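Local coordinates for protein SidF, inhibitor of growth family, member 3 (Legionella pneumophila subsp. pneumophila, PDB 4FYE) that removes phosphate from phosphoinositide lipids, probably acting as a 3-phosphatase on phosphatidylinositol 3,4,5-trisphosphate, at residues Val354-Thr359 with Gln382-Phe387; Asp317-Asn320 with Tyr326-Asp329; Ala559-His564 with Leu612-Thr617; Pro69-Glu74 with Glu143-Val148. The protein carries 1 engineered substitution. One frame throughout, in Å; residues are numbered along the deposited sequence.

Contact 1: residues Val354-Thr359 with Gln382-Phe387; sequences VTECYT and QMMDAF
OE2 of Glu356, against which the methyl of Met384 rests, accepts two hydrogen bonds, from Tyr410 OH and Gln298 NE2. The other carboxylate oxygen, OE1, forms a salt bridge with Arg273 and a hydrogen bond with Thr643, so this buried acid is held at both oxygens and little is left to its rotation. The chain reaching it is stretched, with CG trans to the backbone N (chi1 -178°), and it meets Met384 at about a right angle. Met384 CE comes within 3.9 Å of Glu356 OE2 and 4.0 Å of Glu356 CD, a van der Waals contact with a carboxylate held by four partners. Two residues further along the strand, Tyr358 faces the same helix. Met384 SD sits 3.8 Å from Tyr358 CB and 3.9 Å from Tyr358 CD2, with 5.1 Å to the ring centroid, an oblique Met-aromatic contact. The bend at chi3 of Met384 (62°) sets CE beside the carboxylate of Glu356, with SD left near Tyr358 CB. The thioether of Met384 thus packs against two alternate side chains of strand 353-360, a buried helix-on-sheet packing in which helix 373-387 lies against an inner strand of a mixed four-stranded sheet.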
loop_
_atom_site.group_PDB
_atom_site.type_symbol
_atom_site.label_atom_id
_atom_site.label_comp_id
_atom_site.label_asym_id
_atom_site.label_seq_id
_atom_site.Cartn_x
_atom_site.Cartn_y
_atom_site.Cartn_z
ATOM N N VAL A 354 1.551 3.767 17.712
ATOM C CA VAL A 354 1.448 3.747 16.345
ATOM C C VAL A 354 0.027 3.426 16.089
ATOM O O VAL A 354 -0.552 2.683 16.847
ATOM C CB VAL A 354 2.462 2.697 15.893
ATOM C CG1 VAL A 354 1.837 1.418 15.414
ATOM C CG2 VAL A 354 3.443 3.339 14.950
ATOM N N THR A 355 -0.562 4.025 15.062
ATOM C CA THR A 355 -1.904 3.561 14.629
ATOM C C THR A 355 -2.026 3.189 13.161
ATOM O O THR A 355 -1.672 3.951 12.278
ATOM C CB THR A 355 -3.101 4.339 15.246
ATOM O OG1 THR A 355 -4.170 4.511 14.287
ATOM C CG2 THR A 355 -2.716 5.643 15.915
ATOM N N GLU A 356 -2.459 1.958 12.899
ATOM C CA GLU A 356 -2.575 1.499 11.539
ATOM C C GLU A 356 -4.011 1.519 11.045
ATOM O O GLU A 356 -4.892 0.991 11.721
ATOM C CB GLU A 356 -2.021 0.102 11.413
ATOM C CG GLU A 356 -2.071 -0.429 9.994
ATOM C CD GLU A 356 -1.809 -1.951 9.866
ATOM O OE1 GLU A 356 -1.874 -2.417 8.696
ATOM O OE2 GLU A 356 -1.514 -2.675 10.882
ATOM N N CYS A 357 -4.235 2.113 9.862
ATOM C CA CYS A 357 -5.533 2.053 9.178
ATOM C C CYS A 357 -5.386 1.232 7.877
ATOM O O CYS A 357 -4.811 1.683 6.880
ATOM C CB CYS A 357 -6.058 3.466 8.873
ATOM S SG CYS A 357 -7.616 3.459 7.895
ATOM N N TYR A 358 -5.875 0.014 7.891
ATOM C CA TYR A 358 -5.687 -0.872 6.754
ATOM C C TYR A 358 -6.945 -0.780 5.885
ATOM O O TYR A 358 -7.975 -1.275 6.258
ATOM C CB TYR A 358 -5.375 -2.286 7.287
ATOM C CG TYR A 358 -5.277 -3.341 6.239
ATOM C CD1 TYR A 358 -4.688 -3.086 5.003
ATOM C CD2 TYR A 358 -5.732 -4.624 6.484
ATOM C CE1 TYR A 358 -4.601 -4.085 4.036
ATOM C CE2 TYR A 358 -5.683 -5.605 5.513
ATOM C CZ TYR A 358 -5.128 -5.339 4.290
ATOM O OH TYR A 358 -5.060 -6.356 3.336
ATOM N N THR A 359 -6.926 -0.094 4.752
ATOM C CA THR A 359 -8.143 -0.183 3.916
ATOM C C THR A 359 -7.975 -1.317 2.898
ATOM O O THR A 359 -7.328 -1.176 1.875
ATOM C CB THR A 359 -8.505 1.134 3.253
ATOM O OG1 THR A 359 -7.348 1.619 2.663
ATOM C CG2 THR A 359 -8.959 2.210 4.343
ATOM N N GLN A 382 -8.199 -10.252 12.684
ATOM C CA GLN A 382 -8.077 -10.822 14.023
ATOM C C GLN A 382 -6.708 -10.494 14.665
ATOM O O GLN A 382 -6.629 -10.112 15.862
ATOM C CB GLN A 382 -8.336 -12.324 13.910
ATOM C CG GLN A 382 -7.872 -13.195 15.054
ATOM C CD GLN A 382 -8.376 -14.635 14.955
ATOM O OE1 GLN A 382 -8.620 -15.275 15.992
ATOM N NE2 GLN A 382 -8.566 -15.144 13.716
ATOM N N MET A 383 -5.635 -10.614 13.877
ATOM C CA MET A 383 -4.292 -10.292 14.384
ATOM C C MET A 383 -4.087 -8.758 14.642
ATOM O O MET A 383 -3.501 -8.360 15.639
ATOM C CB MET A 383 -3.187 -10.943 13.523
ATOM C CG MET A 383 -3.398 -12.419 13.189
ATOM S SD MET A 383 -3.593 -13.622 14.562
ATOM C CE MET A 383 -5.069 -13.079 15.359
ATOM N N MET A 384 -4.606 -7.909 13.764
ATOM C CA MET A 384 -4.637 -6.482 14.045
ATOM C C MET A 384 -5.320 -6.197 15.370
ATOM O O MET A 384 -4.800 -5.405 16.182
ATOM C CB MET A 384 -5.301 -5.662 12.898
ATOM C CG MET A 384 -4.464 -5.557 11.616
ATOM S SD MET A 384 -5.313 -4.563 10.357
ATOM C CE MET A 384 -5.343 -3.072 11.321
ATOM N N ASP A 385 -6.480 -6.815 15.600
ATOM C CA ASP A 385 -7.221 -6.596 16.872
ATOM C C ASP A 385 -6.552 -7.286 18.070
ATOM O O ASP A 385 -6.756 -6.869 19.217
ATOM C CB ASP A 385 -8.697 -7.028 16.776
ATOM C CG ASP A 385 -9.653 -5.881 16.378
ATOM O OD1 ASP A 385 -9.358 -4.673 16.622
ATOM O OD2 ASP A 385 -10.731 -6.215 15.803
ATOM N N ALA A 386 -5.782 -8.344 17.801
ATOM C CA ALA A 386 -4.987 -9.049 18.828
ATOM C C ALA A 386 -4.014 -8.096 19.461
ATOM O O ALA A 386 -3.875 -8.070 20.712
ATOM C CB ALA A 386 -4.211 -10.196 18.197
ATOM N N PHE A 387 -3.345 -7.298 18.615
ATOM C CA PHE A 387 -2.388 -6.310 19.132
ATOM C C PHE A 387 -3.046 -5.026 19.587
ATOM O O PHE A 387 -2.450 -4.298 20.398
ATOM C CB PHE A 387 -1.290 -5.983 18.107
ATOM C CG PHE A 387 -0.106 -6.945 18.125
ATOM C CD1 PHE A 387 0.872 -6.879 19.152
ATOM C CD2 PHE A 387 0.068 -7.883 17.105
ATOM C CE1 PHE A 387 2.001 -7.719 19.140
ATOM C CE2 PHE A 387 1.202 -8.734 17.106
ATOM C CZ PHE A 387 2.177 -8.633 18.116
#

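Contact 2: residues Asp317-Asn320 with Tyr326-Asp329; sequences DLWN and YRPD
Arg327 lays its whole side chain across the indole of Trp319, a cation-pi stack that joins the loop following helix 315-320 to the end of that helix. Arg327 CB starts over the outer rim of the six-membered ring, 3.6 Å from Trp319 CH2, and Arg327 CG follows, 3.7 Å from Trp319 CH2. Arg327 CD then stands over the face, 3.5 Å from Trp319 CZ2, as a CH-pi contact to the benzenoid ring. The chain runs extended from CG to NE, which carries the guanidinium on to the pyrrole half: Arg327 CZ lies 3.9 Å from the centroid of the five-membered ring of Trp319, and the two planes are 26° apart. NE bonds to Ile322 O and makes a weak bond to Trp319 O. Arg327 NH2 also reaches Trp319 O, at 3.0 Å but with a bent N-H...O angle of 123°, another weak bond. A cationic group beside the carbonyl at a helix C-terminal end is probably favourable with the helix dipole. Arg327 NH1 lies 3.4 Å from Trp319 NE1; both are donors, so this closeness belongs to the stack. Beyond the arginine, the indole edge carries the contact on, with Pro328 O in the ring plane, 3.9 Å from Trp319 CH2.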
loop_
_atom_site.group_PDB
_atom_site.type_symbol
_atom_site.label_atom_id
_atom_site.label_comp_id
_atom_site.label_asym_id
_atom_site.label_seq_id
_atom_site.Cartn_x
_atom_site.Cartn_y
_atom_site.Cartn_z
ATOM N N ASP A 317 12.856 18.118 15.985
ATOM C CA ASP A 317 11.747 17.307 16.552
ATOM C C ASP A 317 12.227 16.288 17.605
ATOM O O ASP A 317 11.651 16.171 18.648
ATOM C CB ASP A 317 11.029 16.531 15.444
ATOM C CG ASP A 317 10.101 17.404 14.551
ATOM O OD1 ASP A 317 9.660 18.504 14.990
ATOM O OD2 ASP A 317 9.812 16.979 13.386
ATOM N N LEU A 318 13.274 15.529 17.342
ATOM C CA LEU A 318 13.710 14.598 18.347
ATOM C C LEU A 318 14.281 15.325 19.607
ATOM O O LEU A 318 13.975 14.995 20.780
ATOM C CB LEU A 318 14.757 13.662 17.731
ATOM C CG LEU A 318 14.332 12.789 16.571
ATOM C CD1 LEU A 318 15.502 12.490 15.642
ATOM C CD2 LEU A 318 13.773 11.484 17.072
ATOM N N TRP A 319 15.115 16.319 19.358
ATOM C CA TRP A 319 15.603 17.166 20.365
ATOM C C TRP A 319 14.555 17.706 21.299
ATOM O O TRP A 319 14.762 17.733 22.531
ATOM C CB TRP A 319 16.293 18.322 19.676
ATOM C CG TRP A 319 17.033 19.237 20.603
ATOM C CD1 TRP A 319 16.661 20.522 20.992
ATOM C CD2 TRP A 319 18.304 18.964 21.296
ATOM N NE1 TRP A 319 17.594 21.057 21.840
ATOM C CE2 TRP A 319 18.607 20.170 22.078
ATOM C CE3 TRP A 319 19.198 17.877 21.342
ATOM C CZ2 TRP A 319 19.766 20.272 22.865
ATOM C CZ3 TRP A 319 20.367 17.988 22.147
ATOM C CH2 TRP A 319 20.637 19.150 22.893
ATOM N N ASN A 320 13.439 18.180 20.755
ATOM C CA ASN A 320 12.446 18.837 21.595
ATOM C C ASN A 320 11.786 17.812 22.484
ATOM O O ASN A 320 11.279 18.121 23.520
ATOM C CB ASN A 320 11.388 19.592 20.761
ATOM C CG ASN A 320 11.992 20.692 19.863
ATOM O OD1 ASN A 320 12.852 21.490 20.277
ATOM N ND2 ASN A 320 11.514 20.747 18.618
ATOM N N TYR A 326 18.581 15.211 29.983
ATOM C CA TYR A 326 19.253 14.101 29.301
ATOM C C TYR A 326 19.904 14.525 28.013
ATOM O O TYR A 326 20.490 13.704 27.329
ATOM C CB TYR A 326 18.300 12.960 29.022
ATOM C CG TYR A 326 17.676 12.502 30.284
ATOM C CD1 TYR A 326 18.458 11.954 31.298
ATOM C CD2 TYR A 326 16.308 12.649 30.496
ATOM C CE1 TYR A 326 17.890 11.555 32.492
ATOM C CE2 TYR A 326 15.725 12.240 31.679
ATOM C CZ TYR A 326 16.526 11.705 32.675
ATOM O OH TYR A 326 15.960 11.307 33.852
ATOM N N ARG A 327 19.798 15.790 27.650
ATOM C CA ARG A 327 20.393 16.193 26.406
ATOM C C ARG A 327 21.893 16.301 26.624
ATOM O O ARG A 327 22.326 16.853 27.615
ATOM C CB ARG A 327 19.843 17.533 25.952
ATOM C CG ARG A 327 18.435 17.516 25.418
ATOM C CD ARG A 327 17.908 18.944 25.468
ATOM N NE ARG A 327 16.521 19.022 25.005
ATOM C CZ ARG A 327 15.858 20.146 24.802
ATOM N NH1 ARG A 327 16.428 21.315 25.002
ATOM N NH2 ARG A 327 14.615 20.101 24.411
ATOM N N PRO A 328 22.692 15.736 25.711
ATOM C CA PRO A 328 24.138 15.933 25.828
ATOM C C PRO A 328 24.524 17.360 25.415
ATOM O O PRO A 328 23.946 17.941 24.468
ATOM C CB PRO A 328 24.701 14.924 24.824
ATOM C CG PRO A 328 23.645 14.827 23.777
ATOM C CD PRO A 328 22.339 14.951 24.512
ATOM N N ASP A 329 25.506 17.910 26.115
ATOM C CA ASP A 329 25.984 19.256 25.826
ATOM C C ASP A 329 26.504 19.341 24.397
ATOM O O ASP A 329 26.149 20.267 23.671
ATOM C CB ASP A 329 27.022 19.693 26.867
ATOM C CG ASP A 329 27.723 18.504 27.533
ATOM O OD1 ASP A 329 27.846 17.425 26.876
ATOM O OD2 ASP A 329 28.141 18.658 28.711
#

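Contact 3: residues Ala559-His564 with Leu612-Thr617; sequences AYYTEH and LYYENT
Tyr561 and Tyr614 bury each other where helix 522-583 passes the C-terminal part of helix 590-614, with Glu615 adding a smaller, outer share. With CG trans to its backbone N (chi1 172°), Tyr561 reaches across to the other helix and brings its ring atom CD2 to 3.9 Å from Tyr614 CB. In return, Tyr614 CD2 is 4.1 Å from both Tyr561 CB and Tyr561 CG. The rings themselves meet obliquely, centroids 5.8 Å apart and planes at 32°, so much of the fit is made by the CB and CG atoms together with CD2 of each ring. Tyr614 also touches Asp554, Arg557 and Lys558 of the long helix, while Tyr561 touches Gln610 and Glu611, spreading the seam over more than one turn on each side. The two helices follow one another in the chain, and the second is closed here by a Schellman motif: Asn616 takes a positive phi (56°), its N bonds to Tyr613 O, and Thr617 N bonds weakly to Leu612 O. No hydrogen bond crosses between the segments. Just before Asn616 stands Glu615, whose side chain is exposed yet swings its tip toward the tyrosine, placing Glu615 OE2 4.3 Å from Tyr561 CE2.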
loop_
_atom_site.group_PDB
_atom_site.type_symbol
_atom_site.label_atom_id
_atom_site.label_comp_id
_atom_site.label_asym_id
_atom_site.label_seq_id
_atom_site.Cartn_x
_atom_site.Cartn_y
_atom_site.Cartn_z
ATOM N N ALA A 559 -30.023 6.732 10.931
ATOM C CA ALA A 559 -31.217 7.573 10.972
ATOM C C ALA A 559 -30.866 9.055 11.165
ATOM O O ALA A 559 -31.568 9.930 10.640
ATOM C CB ALA A 559 -32.172 7.108 12.061
ATOM N N TYR A 560 -29.795 9.335 11.918
ATOM C CA TYR A 560 -29.399 10.718 12.156
ATOM C C TYR A 560 -28.867 11.332 10.875
ATOM O O TYR A 560 -29.232 12.459 10.520
ATOM C CB TYR A 560 -28.318 10.779 13.203
ATOM C CG TYR A 560 -27.841 12.180 13.507
ATOM C CD1 TYR A 560 -26.908 12.801 12.688
ATOM C CD2 TYR A 560 -28.325 12.887 14.638
ATOM C CE1 TYR A 560 -26.459 14.076 12.953
ATOM C CE2 TYR A 560 -27.881 14.172 14.923
ATOM C CZ TYR A 560 -26.942 14.768 14.078
ATOM O OH TYR A 560 -26.448 16.041 14.329
ATOM N N TYR A 561 -28.019 10.591 10.171
ATOM C CA TYR A 561 -27.424 11.109 8.952
ATOM C C TYR A 561 -28.485 11.393 7.908
ATOM O O TYR A 561 -28.432 12.400 7.205
ATOM C CB TYR A 561 -26.398 10.134 8.376
ATOM C CG TYR A 561 -25.918 10.561 7.012
ATOM C CD1 TYR A 561 -25.058 11.633 6.871
ATOM C CD2 TYR A 561 -26.353 9.920 5.869
ATOM C CE1 TYR A 561 -24.629 12.043 5.629
ATOM C CE2 TYR A 561 -25.931 10.326 4.623
ATOM C CZ TYR A 561 -25.066 11.387 4.514
ATOM O OH TYR A 561 -24.639 11.799 3.285
ATOM N N THR A 562 -29.453 10.499 7.810
ATOM C CA THR A 562 -30.485 10.655 6.807
ATOM C C THR A 562 -31.252 11.936 7.060
ATOM O O THR A 562 -31.561 12.675 6.133
ATOM C CB THR A 562 -31.472 9.486 6.843
ATOM O OG1 THR A 562 -30.779 8.289 7.210
ATOM C CG2 THR A 562 -32.103 9.302 5.492
ATOM N N GLU A 563 -31.563 12.190 8.324
ATOM C CA GLU A 563 -32.252 13.411 8.710
ATOM C C GLU A 563 -31.455 14.693 8.493
ATOM O O GLU A 563 -31.986 15.688 8.017
ATOM C CB GLU A 563 -32.675 13.323 10.176
ATOM C CG GLU A 563 -34.132 12.959 10.383
ATOM C CD GLU A 563 -34.837 13.929 11.305
ATOM O OE1 GLU A 563 -34.770 15.146 11.042
ATOM O OE2 GLU A 563 -35.452 13.474 12.291
ATOM N N HIS A 564 -30.180 14.669 8.853
ATOM C CA HIS A 564 -29.397 15.887 8.895
ATOM C C HIS A 564 -28.544 16.153 7.703
ATOM O O HIS A 564 -27.862 17.193 7.628
ATOM C CB HIS A 564 -28.554 15.906 10.152
ATOM C CG HIS A 564 -29.330 15.565 11.391
ATOM N ND1 HIS A 564 -29.945 16.496 12.135
ATOM C CD2 HIS A 564 -29.597 14.342 11.993
ATOM C CE1 HIS A 564 -30.564 15.904 13.168
ATOM N NE2 HIS A 564 -30.351 14.585 13.078
ATOM N N LEU A 612 -21.836 7.573 1.184
ATOM C CA LEU A 612 -21.620 6.368 0.385
ATOM C C LEU A 612 -21.942 5.132 1.221
ATOM O O LEU A 612 -22.358 4.080 0.700
ATOM C CB LEU A 612 -20.180 6.312 -0.094
ATOM C CG LEU A 612 -19.690 6.801 -1.490
ATOM C CD1 LEU A 612 -20.761 7.125 -2.559
ATOM C CD2 LEU A 612 -18.710 7.942 -1.357
ATOM N N TYR A 613 -21.743 5.260 2.530
ATOM C CA TYR A 613 -21.842 4.104 3.404
ATOM C C TYR A 613 -23.303 3.956 3.838
ATOM O O TYR A 613 -23.922 2.912 3.603
ATOM C CB TYR A 613 -20.859 4.188 4.614
ATOM C CG TYR A 613 -21.090 3.082 5.629
ATOM C CD1 TYR A 613 -20.835 1.736 5.311
ATOM C CD2 TYR A 613 -21.665 3.377 6.878
ATOM C CE1 TYR A 613 -21.113 0.730 6.214
ATOM C CE2 TYR A 613 -21.954 2.384 7.807
ATOM C CZ TYR A 613 -21.667 1.067 7.481
ATOM O OH TYR A 613 -21.962 0.110 8.437
ATOM N N TYR A 614 -23.863 5.011 4.416
ATOM C CA TYR A 614 -25.215 4.925 4.938
ATOM C C TYR A 614 -26.281 4.735 3.851
ATOM O O TYR A 614 -27.194 3.937 4.054
ATOM C CB TYR A 614 -25.527 6.081 5.897
ATOM C CG TYR A 614 -24.707 6.037 7.175
ATOM C CD1 TYR A 614 -24.835 4.966 8.056
ATOM C CD2 TYR A 614 -23.845 7.076 7.533
ATOM C CE1 TYR A 614 -24.110 4.915 9.234
ATOM C CE2 TYR A 614 -23.113 7.033 8.727
ATOM C CZ TYR A 614 -23.250 5.944 9.573
ATOM O OH TYR A 614 -22.530 5.803 10.754
ATOM N N GLU A 615 -26.144 5.425 2.713
ATOM C CA GLU A 615 -27.009 5.242 1.497
ATOM C C GLU A 615 -26.672 3.966 0.706
ATOM O O GLU A 615 -27.351 3.602 -0.249
ATOM C CB GLU A 615 -26.899 6.449 0.561
ATOM C CG GLU A 615 -27.376 7.735 1.218
ATOM C CD GLU A 615 -27.492 8.926 0.273
ATOM O OE1 GLU A 615 -27.326 8.760 -0.963
ATOM O OE2 GLU A 615 -27.778 10.051 0.776
ATOM N N ASN A 616 -25.605 3.286 1.124
ATOM C CA ASN A 616 -25.252 2.016 0.539
ATOM C C ASN A 616 -25.080 2.167 -0.968
ATOM O O ASN A 616 -25.482 1.312 -1.765
ATOM C CB ASN A 616 -26.306 0.966 0.933
ATOM C CG ASN A 616 -25.923 -0.455 0.539
ATOM O OD1 ASN A 616 -26.823 -1.231 0.222
ATOM N ND2 ASN A 616 -24.604 -0.801 0.514
ATOM N N THR A 617 -24.414 3.249 -1.360
ATOM C CA THR A 617 -24.073 3.468 -2.772
ATOM C C THR A 617 -22.595 3.163 -3.151
ATOM O O THR A 617 -22.216 3.182 -4.339
ATOM C CB THR A 617 -24.451 4.883 -3.204
ATOM O OG1 THR A 617 -23.822 5.827 -2.322
ATOM C CG2 THR A 617 -25.979 5.051 -3.171
#

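Contact 4: residues Pro69-Glu74 with Glu143-Val148; sequences PDVIQE and EQLAKV
Val71, in the first turn of helix 71-92, inserts its two methyls between side chains of helix 136-163, and the two methyls fare differently. CG1 is the tightly packed one: Val71 CG1 lies 3.7 Å from Leu145 CD1 and 3.8 Å from both Leu145 CB and Leu145 CG, so it sits across the leucine, against those three atoms. The backbones come close at this point, with Val71 CA 6.1 Å from Leu145 CA. Val71 CG2 makes looser contacts, 4.2 Å from Gln144 CB and 4.4 Å from Val148 CG2. The chi1 of -64°, with CG1 trans to the carbonyl carbon, turns CG1 to Leu145 and CG2 to Gln144 and Val148. Gln144 offers only the root of its side chain, then bends away; Ile120 and Lys124 touch it. Further round helix 136-163, Glu143, Ala146 and Lys147 form its exposed side. Helix 733-741 also covers this region: Phe739 touches Val148 and Lys735 touches Leu145. At the start of helix 71-92, Asp70 is the N-cap, accepting a weak bond of 3.5 Å from Gln73 N to Asp70 OD1. No hydrogen bond joins the two segments, so this helix-helix contact is one of apolar packing, Val71 lying against Leu145, Gln144 CB and Val148, with Phe141 of the same helix alongside.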
loop_
_atom_site.group_PDB
_atom_site.type_symbol
_atom_site.label_atom_id
_atom_site.label_comp_id
_atom_site.label_asym_id
_atom_site.label_seq_id
_atom_site.Cartn_x
_atom_site.Cartn_y
_atom_site.Cartn_z
ATOM N N PRO A 69 2.459 0.892 -23.009
ATOM C CA PRO A 69 3.047 -0.501 -23.182
ATOM C C PRO A 69 3.623 -0.707 -24.529
ATOM O O PRO A 69 3.052 -0.274 -25.542
ATOM C CB PRO A 69 1.869 -1.427 -23.095
ATOM C CG PRO A 69 0.773 -0.594 -22.529
ATOM C CD PRO A 69 1.013 0.845 -22.827
ATOM N N ASP A 70 4.733 -1.414 -24.561
ATOM C CA ASP A 70 5.345 -1.761 -25.815
ATOM C C ASP A 70 5.692 -3.257 -25.784
ATOM O O ASP A 70 6.528 -3.651 -24.957
ATOM C CB ASP A 70 6.604 -0.912 -25.964
ATOM C CG ASP A 70 7.374 -1.234 -27.274
ATOM O OD1 ASP A 70 7.350 -2.412 -27.725
ATOM O OD2 ASP A 70 8.009 -0.327 -27.848
ATOM N N VAL A 71 5.098 -4.096 -26.640
ATOM C CA VAL A 71 5.297 -5.565 -26.441
ATOM C C VAL A 71 6.708 -6.096 -26.714
ATOM O O VAL A 71 7.193 -7.014 -26.053
ATOM C CB VAL A 71 4.256 -6.482 -27.107
ATOM C CG1 VAL A 71 2.896 -6.242 -26.510
ATOM C CG2 VAL A 71 4.201 -6.294 -28.590
ATOM N N ILE A 72 7.396 -5.479 -27.644
ATOM C CA ILE A 72 8.843 -5.755 -27.746
ATOM C C ILE A 72 9.647 -5.569 -26.454
ATOM O O ILE A 72 10.378 -6.479 -26.047
ATOM C CB ILE A 72 9.488 -4.991 -28.885
ATOM C CG1 ILE A 72 8.752 -5.397 -30.162
ATOM C CG2 ILE A 72 10.983 -5.398 -29.016
ATOM C CD1 ILE A 72 9.216 -4.576 -31.366
ATOM N N GLN A 73 9.487 -4.413 -25.818
ATOM C CA GLN A 73 10.163 -4.133 -24.569
ATOM C C GLN A 73 9.767 -5.117 -23.488
ATOM O O GLN A 73 10.638 -5.595 -22.793
ATOM C CB GLN A 73 9.958 -2.697 -24.090
ATOM C CG GLN A 73 10.434 -1.665 -25.085
ATOM C CD GLN A 73 11.914 -1.777 -25.315
ATOM O OE1 GLN A 73 12.697 -1.768 -24.349
ATOM N NE2 GLN A 73 12.317 -1.929 -26.585
ATOM N N GLU A 74 8.489 -5.445 -23.374
ATOM C CA GLU A 74 8.039 -6.340 -22.315
ATOM C C GLU A 74 8.568 -7.746 -22.583
ATOM O O GLU A 74 8.929 -8.463 -21.668
ATOM C CB GLU A 74 6.498 -6.381 -22.235
ATOM C CG GLU A 74 5.863 -5.017 -21.919
ATOM C CD GLU A 74 6.207 -4.489 -20.510
ATOM O OE1 GLU A 74 6.651 -5.248 -19.617
ATOM O OE2 GLU A 74 6.049 -3.284 -20.294
ATOM N N GLU A 143 -3.004 -7.930 -31.408
ATOM C CA GLU A 143 -2.610 -9.060 -32.228
ATOM C C GLU A 143 -1.161 -9.339 -32.055
ATOM O O GLU A 143 -0.768 -10.463 -32.159
ATOM C CB GLU A 143 -2.837 -8.861 -33.717
ATOM C CG GLU A 143 -4.280 -9.032 -34.112
ATOM C CD GLU A 143 -4.539 -8.748 -35.589
ATOM O OE1 GLU A 143 -3.692 -9.148 -36.440
ATOM O OE2 GLU A 143 -5.600 -8.128 -35.880
ATOM N N GLN A 144 -0.354 -8.302 -31.859
ATOM C CA GLN A 144 1.060 -8.517 -31.797
ATOM C C GLN A 144 1.327 -9.212 -30.470
ATOM O O GLN A 144 2.020 -10.227 -30.380
ATOM C CB GLN A 144 1.807 -7.185 -31.909
ATOM C CG GLN A 144 1.615 -6.455 -33.224
ATOM C CD GLN A 144 1.760 -7.323 -34.450
ATOM O OE1 GLN A 144 2.783 -8.039 -34.661
ATOM N NE2 GLN A 144 0.724 -7.296 -35.266
ATOM N N LEU A 145 0.664 -8.705 -29.455
ATOM C CA LEU A 145 0.777 -9.249 -28.176
ATOM C C LEU A 145 0.457 -10.723 -28.133
ATOM O O LEU A 145 1.196 -11.418 -27.479
ATOM C CB LEU A 145 -0.076 -8.450 -27.207
ATOM C CG LEU A 145 0.077 -8.677 -25.718
ATOM C CD1 LEU A 145 -0.231 -7.445 -24.880
ATOM C CD2 LEU A 145 -0.894 -9.805 -25.400
ATOM N N ALA A 146 -0.613 -11.199 -28.784
ATOM C CA ALA A 146 -0.927 -12.640 -28.742
ATOM C C ALA A 146 0.197 -13.437 -29.468
ATOM O O ALA A 146 0.627 -14.503 -29.024
ATOM C CB ALA A 146 -2.289 -12.942 -29.397
ATOM N N LYS A 147 0.653 -12.912 -30.581
ATOM C CA LYS A 147 1.801 -13.463 -31.244
ATOM C C LYS A 147 2.962 -13.668 -30.257
ATOM O O LYS A 147 3.527 -14.720 -30.138
ATOM C CB LYS A 147 2.248 -12.485 -32.338
ATOM C CG LYS A 147 2.083 -12.911 -33.810
ATOM C CD LYS A 147 0.759 -12.510 -34.426
ATOM C CE LYS A 147 0.950 -11.666 -35.697
ATOM N NZ LYS A 147 1.215 -12.310 -37.037
ATOM N N VAL A 148 3.348 -12.609 -29.580
ATOM C CA VAL A 148 4.488 -12.627 -28.703
ATOM C C VAL A 148 4.307 -13.562 -27.505
ATOM O O VAL A 148 5.267 -14.224 -27.092
ATOM C CB VAL A 148 4.782 -11.175 -28.249
ATOM C CG1 VAL A 148 5.593 -11.127 -26.987
ATOM C CG2 VAL A 148 5.536 -10.465 -29.364
#

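How the contacts relate
From the N terminus the four contacts follow one another in series; none nests in or crosses another. Contact 4 comes first, closing 68 mostly helical residues and tying helix 71-92 to helix 136-163. Contact 2 closes a loop of only five residues just after helix 315-320, at the surface. Contact 1 then spans 22 residues, joining strand 353-360 of the four-stranded sheet to helix 373-387 in the buried interior, its centre about 32 Å from that of contact 2. Contact 3 closes 47 residues, again mainly helical, between helices 522-583 and 590-614. Contacts 1 and 2 both lie on the opposite side of the chain's centre from contact 4.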